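Local structure of biliverdin reductase (Synechocystis sp., 5B3T) at residues H129-A142 with I278-D290. The protein probably reduces biliverdin, a product of heme breakdown, with a nicotinamide cofactor, and belongs to the Gfo/Idh/MocA family of Rossmann-fold oxidoreductases. Numbering follows the deposited sequence.
Sequences HVEHIELLGGVHQA and ITVGSRRGLFRQD. With PO4 (phosphate ion), chain C; PO4 (phosphate ion), chain E.
The carbonyl oxygen of Glu134 accepts a 2.8 Å bond from Arg283 NH1, which lies in the carbonyl plane while the oxygen lies in the plane of the guanidinium. A bend at chi3 (-60°) turns NE toward a phosphate, probably from the crystallisation liquor, so that NE and the backbone N of Arg283 both donate to its O3; NH2 reaches O4 and Arg284 N reaches O2. Tyr23, an NADP(+)-binding residue, also bonds this ion and makes a cation-pi contact with Arg283, so the anion sits beside the cofactor site. Glu134 OE2 adds a long salt bridge, 3.8 Å from Arg283 NH1. Deeper in, Ile133 lays CG2 over one face of Phe287, 3.9 Å from the ring centroid, and also touches Leu286 CB. The contact joins strand 128-131, an outermost strand of the parallel Rossmann sheet, and the loop that leads from it into helix 137-146, to the start of helix 283-300, whose N-terminus Ser282 caps. Near the strand, His129 NE2 donates to the syn lone pair of Asp290 OD1 at 2.9 Å, ring and carboxylate nearly coplanar; OD2 accepts more weakly and is salt-bridged to Arg28. At the other end, Gly138 CA packs 3.5 Å from Gly281 O in a CA-H...O contact, and a water links Gly138 O to Gly281 N. Beyond it, Ala142 CB rests against Ile278 CG2 and Val280 CG2.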
loop_
_atom_site.group_PDB
_atom_site.type_symbol
_atom_site.label_atom_id
_atom_site.label_comp_id
_atom_site.label_asym_id
_atom_site.label_seq_id
_atom_site.Cartn_x
_atom_site.Cartn_y
_atom_site.Cartn_z
ATOM N N HIS A 129 0.986 5.841 -11.498
ATOM C CA HIS A 129 1.796 6.154 -10.331
ATOM C C HIS A 129 1.255 5.395 -9.129
ATOM O O HIS A 129 0.051 5.435 -8.856
ATOM C CB HIS A 129 1.790 7.662 -10.067
ATOM C CG HIS A 129 2.521 8.069 -8.827
ATOM N ND1 HIS A 129 3.879 7.896 -8.670
ATOM C CD2 HIS A 129 2.082 8.658 -7.689
ATOM C CE1 HIS A 129 4.243 8.355 -7.485
ATOM N NE2 HIS A 129 3.171 8.822 -6.870
ATOM N N VAL A 130 2.142 4.702 -8.418
ATOM C CA VAL A 130 1.768 3.898 -7.261
ATOM C C VAL A 130 2.676 4.269 -6.097
ATOM O O VAL A 130 3.902 4.326 -6.253
ATOM C CB VAL A 130 1.870 2.388 -7.550
ATOM C CG1 VAL A 130 1.459 1.580 -6.321
ATOM C CG2 VAL A 130 1.021 2.011 -8.751
ATOM N N GLU A 131 2.077 4.520 -4.937
ATOM C CA GLU A 131 2.815 4.655 -3.692
ATOM C C GLU A 131 2.172 3.775 -2.631
ATOM O O GLU A 131 1.058 3.270 -2.794
ATOM C CB GLU A 131 2.876 6.112 -3.211
ATOM C CG GLU A 131 4.249 6.767 -3.371
ATOM C CD GLU A 131 5.346 6.109 -2.534
ATOM O OE1 GLU A 131 5.047 5.222 -1.705
ATOM O OE2 GLU A 131 6.525 6.488 -2.706
ATOM N N HIS A 132 2.899 3.592 -1.531
ATOM C CA HIS A 132 2.450 2.765 -0.409
ATOM C C HIS A 132 2.750 3.560 0.860
ATOM O O HIS A 132 3.806 3.391 1.476
ATOM C CB HIS A 132 3.142 1.410 -0.418
ATOM C CG HIS A 132 2.485 0.385 0.453
ATOM N ND1 HIS A 132 3.060 -0.835 0.728
ATOM C CD2 HIS A 132 1.298 0.398 1.106
ATOM C CE1 HIS A 132 2.258 -1.531 1.513
ATOM N NE2 HIS A 132 1.183 -0.805 1.758
ATOM N N ILE A 133 1.814 4.432 1.241
ATOM C CA ILE A 133 2.020 5.392 2.316
ATOM C C ILE A 133 1.097 5.132 3.498
ATOM O O ILE A 133 1.485 5.349 4.652
ATOM C CB ILE A 133 1.843 6.837 1.797
ATOM C CG1 ILE A 133 2.847 7.129 0.684
ATOM C CG2 ILE A 133 1.999 7.851 2.925
ATOM C CD1 ILE A 133 2.600 8.434 -0.046
ATOM N N GLU A 134 -0.123 4.653 3.239
ATOM C CA GLU A 134 -1.105 4.493 4.308
ATOM C C GLU A 134 -0.609 3.533 5.384
ATOM O O GLU A 134 -0.809 3.774 6.581
ATOM C CB GLU A 134 -2.436 4.016 3.726
ATOM C CG GLU A 134 -3.589 4.003 4.717
ATOM C CD GLU A 134 -3.649 2.728 5.534
ATOM O OE1 GLU A 134 -3.182 1.682 5.037
ATOM O OE2 GLU A 134 -4.155 2.776 6.676
ATOM N N LEU A 135 0.038 2.443 4.981
ATOM C CA LEU A 135 0.569 1.464 5.927
ATOM C C LEU A 135 1.978 1.885 6.334
ATOM O O LEU A 135 2.938 1.699 5.582
ATOM C CB LEU A 135 0.564 0.066 5.319
ATOM C CG LEU A 135 1.133 -1.046 6.207
ATOM C CD1 LEU A 135 0.274 -1.238 7.450
ATOM C CD2 LEU A 135 1.274 -2.352 5.430
ATOM N N LEU A 136 2.094 2.469 7.529
ATOM C CA LEU A 136 3.385 2.742 8.164
ATOM C C LEU A 136 4.282 3.626 7.300
ATOM O O LEU A 136 5.508 3.493 7.326
ATOM C CB LEU A 136 4.104 1.436 8.514
ATOM C CG LEU A 136 3.421 0.566 9.570
ATOM C CD1 LEU A 136 4.112 -0.781 9.672
ATOM C CD2 LEU A 136 3.426 1.267 10.920
ATOM N N GLY A 137 3.681 4.538 6.532
ATOM C CA GLY A 137 4.467 5.370 5.633
ATOM C C GLY A 137 5.479 6.234 6.360
ATOM O O GLY A 137 6.620 6.377 5.915
ATOM N N GLY A 138 5.074 6.829 7.483
ATOM C CA GLY A 138 6.020 7.598 8.275
ATOM C C GLY A 138 7.144 6.742 8.827
ATOM O O GLY A 138 8.309 7.144 8.806
ATOM N N VAL A 139 6.810 5.544 9.312
ATOM C CA VAL A 139 7.830 4.643 9.845
ATOM C C VAL A 139 8.816 4.240 8.754
ATOM O O VAL A 139 10.021 4.124 9.004
ATOM C CB VAL A 139 7.168 3.415 10.501
ATOM C CG1 VAL A 139 8.199 2.326 10.765
ATOM C CG2 VAL A 139 6.482 3.816 11.797
ATOM N N HIS A 140 8.327 4.024 7.527
ATOM C CA HIS A 140 9.228 3.636 6.444
ATOM C C HIS A 140 10.273 4.709 6.174
ATOM O O HIS A 140 11.453 4.399 5.972
ATOM C CB HIS A 140 8.453 3.343 5.160
ATOM C CG HIS A 140 9.341 3.135 3.973
ATOM N ND1 HIS A 140 10.018 1.955 3.748
ATOM C CD2 HIS A 140 9.703 3.972 2.971
ATOM C CE1 HIS A 140 10.738 2.066 2.646
ATOM N NE2 HIS A 140 10.564 3.279 2.155
ATOM N N GLN A 141 9.860 5.977 6.146
ATOM C CA GLN A 141 10.823 7.048 5.923
ATOM C C GLN A 141 11.787 7.176 7.096
ATOM O O GLN A 141 12.970 7.474 6.904
ATOM C CB GLN A 141 10.097 8.370 5.672
ATOM C CG GLN A 141 9.275 8.397 4.389
ATOM C CD GLN A 141 10.109 8.174 3.132
ATOM O OE1 GLN A 141 11.333 8.319 3.141
ATOM N NE2 GLN A 141 9.440 7.826 2.039
ATOM N N ALA A 142 11.298 6.950 8.318
ATOM C CA ALA A 142 12.181 6.969 9.480
ATOM C C ALA A 142 13.221 5.855 9.403
ATOM O O ALA A 142 14.384 6.056 9.771
ATOM C CB ALA A 142 11.360 6.855 10.765
ATOM N N ILE A 278 13.441 8.340 17.846
ATOM C CA ILE A 278 13.420 8.586 16.409
ATOM C C ILE A 278 12.152 9.356 16.074
ATOM O O ILE A 278 11.044 8.916 16.403
ATOM C CB ILE A 278 13.499 7.278 15.602
ATOM C CG1 ILE A 278 14.857 6.607 15.811
ATOM C CG2 ILE A 278 13.259 7.547 14.126
ATOM C CD1 ILE A 278 15.003 5.287 15.087
ATOM N N THR A 279 12.316 10.507 15.426
ATOM C CA THR A 279 11.175 11.307 15.001
ATOM C C THR A 279 10.509 10.656 13.794
ATOM O O THR A 279 11.149 10.451 12.756
ATOM C CB THR A 279 11.624 12.727 14.665
ATOM O OG1 THR A 279 12.264 13.313 15.807
ATOM C CG2 THR A 279 10.429 13.582 14.267
ATOM N N VAL A 280 9.229 10.324 13.929
ATOM C CA VAL A 280 8.453 9.714 12.855
ATOM C C VAL A 280 7.468 10.753 12.340
ATOM O O VAL A 280 6.612 11.237 13.094
ATOM C CB VAL A 280 7.726 8.447 13.326
ATOM C CG1 VAL A 280 6.902 7.862 12.190
ATOM C CG2 VAL A 280 8.731 7.427 13.848
ATOM N N GLY A 281 7.587 11.096 11.056
ATOM C CA GLY A 281 6.715 12.082 10.457
ATOM C C GLY A 281 5.337 11.535 10.135
ATOM O O GLY A 281 5.084 10.330 10.170
ATOM N N SER A 282 4.435 12.456 9.804
ATOM C CA SER A 282 3.046 12.113 9.550
ATOM C C SER A 282 2.869 11.535 8.150
ATOM O O SER A 282 3.570 11.904 7.203
ATOM C CB SER A 282 2.154 13.345 9.707
ATOM O OG SER A 282 2.388 14.274 8.663
ATOM N N ARG A 283 1.914 10.609 8.030
ATOM C CA ARG A 283 1.514 10.132 6.712
ATOM C C ARG A 283 0.818 11.229 5.919
ATOM O O ARG A 283 0.899 11.250 4.685
ATOM C CB ARG A 283 0.598 8.917 6.847
ATOM C CG ARG A 283 1.277 7.678 7.410
ATOM C CD ARG A 283 0.242 6.628 7.760
ATOM N NE ARG A 283 -0.700 7.130 8.754
ATOM C CZ ARG A 283 -1.819 6.508 9.107
ATOM N NH1 ARG A 283 -2.145 5.354 8.540
ATOM N NH2 ARG A 283 -2.617 7.043 10.022
ATOM N N ARG A 284 0.134 12.143 6.612
ATOM C CA ARG A 284 -0.503 13.273 5.946
ATOM C C ARG A 284 0.513 14.089 5.160
ATOM O O ARG A 284 0.274 14.455 4.004
ATOM C CB ARG A 284 -1.208 14.152 6.977
ATOM C CG ARG A 284 -1.735 15.466 6.428
ATOM C CD ARG A 284 -1.905 16.469 7.556
ATOM N NE ARG A 284 -2.637 15.883 8.674
ATOM C CZ ARG A 284 -3.961 15.898 8.790
ATOM N NH1 ARG A 284 -4.703 16.481 7.859
ATOM N NH2 ARG A 284 -4.542 15.332 9.839
ATOM N N GLY A 285 1.658 14.387 5.775
ATOM C CA GLY A 285 2.685 15.136 5.073
ATOM C C GLY A 285 3.224 14.391 3.869
ATOM O O GLY A 285 3.482 14.990 2.822
ATOM N N LEU A 286 3.392 13.072 3.994
ATOM C CA LEU A 286 3.915 12.286 2.881
ATOM C C LEU A 286 2.902 12.181 1.749
ATOM O O LEU A 286 3.276 12.217 0.571
ATOM C CB LEU A 286 4.329 10.895 3.365
ATOM C CG LEU A 286 5.530 10.845 4.312
ATOM C CD1 LEU A 286 5.607 9.495 5.008
ATOM C CD2 LEU A 286 6.819 11.138 3.556
ATOM N N PHE A 287 1.614 12.042 2.082
ATOM C CA PHE A 287 0.586 12.045 1.045
ATOM C C PHE A 287 0.534 13.386 0.327
ATOM O O PHE A 287 0.354 13.436 -0.895
ATOM C CB PHE A 287 -0.784 11.716 1.644
ATOM C CG PHE A 287 -1.139 10.256 1.588
ATOM C CD1 PHE A 287 -1.339 9.627 0.370
ATOM C CD2 PHE A 287 -1.289 9.519 2.750
ATOM C CE1 PHE A 287 -1.668 8.284 0.310
ATOM C CE2 PHE A 287 -1.620 8.172 2.699
ATOM C CZ PHE A 287 -1.809 7.555 1.478
ATOM N N ARG A 288 0.685 14.485 1.071
ATOM C CA ARG A 288 0.620 15.805 0.452
ATOM C C ARG A 288 1.783 16.021 -0.509
ATOM O O ARG A 288 1.587 16.488 -1.637
ATOM C CB ARG A 288 0.599 16.896 1.521
ATOM C CG ARG A 288 0.571 18.299 0.926
ATOM C CD ARG A 288 0.396 19.373 1.980
ATOM N NE ARG A 288 0.335 20.700 1.374
ATOM C CZ ARG A 288 -0.198 21.768 1.958
ATOM N NH1 ARG A 288 -0.723 21.669 3.172
ATOM N NH2 ARG A 288 -0.209 22.934 1.327
ATOM N N GLN A 289 3.004 15.690 -0.079
ATOM C CA GLN A 289 4.158 15.840 -0.960
ATOM C C GLN A 289 4.002 14.998 -2.220
ATOM O O GLN A 289 4.335 15.449 -3.322
ATOM C CB GLN A 289 5.444 15.462 -0.222
ATOM C CG GLN A 289 5.759 16.344 0.979
ATOM C CD GLN A 289 5.598 17.823 0.674
ATOM O OE1 GLN A 289 4.816 18.521 1.322
ATOM N NE2 GLN A 289 6.338 18.308 -0.316
ATOM N N ASP A 290 3.491 13.772 -2.080
ATOM C CA ASP A 290 3.302 12.922 -3.250
ATOM C C ASP A 290 2.217 13.476 -4.166
ATOM O O ASP A 290 2.383 13.495 -5.390
ATOM C CB ASP A 290 2.965 11.498 -2.823
ATOM C CG ASP A 290 2.964 10.532 -3.990
ATOM O OD1 ASP A 290 4.062 10.103 -4.406
ATOM O OD2 ASP A 290 1.869 10.209 -4.496
HETATM P P PO4 C . -0.990 10.507 10.403
HETATM O O1 PO4 C . -0.869 10.846 11.866
HETATM O O2 PO4 C . -0.852 11.755 9.566
HETATM O O3 PO4 C . 0.103 9.538 10.027
HETATM O O4 PO4 C . -2.342 9.883 10.148
HETATM P P PO4 E . -2.150 25.323 3.414
HETATM O O1 PO4 E . -1.476 26.352 4.292
HETATM O O2 PO4 E . -3.554 25.779 3.092
HETATM O O3 PO4 E . -2.206 24.000 4.140
HETATM O O4 PO4 E . -1.364 25.163 2.135
HETATM O O HOH W 1 9.210 9.789 8.928
#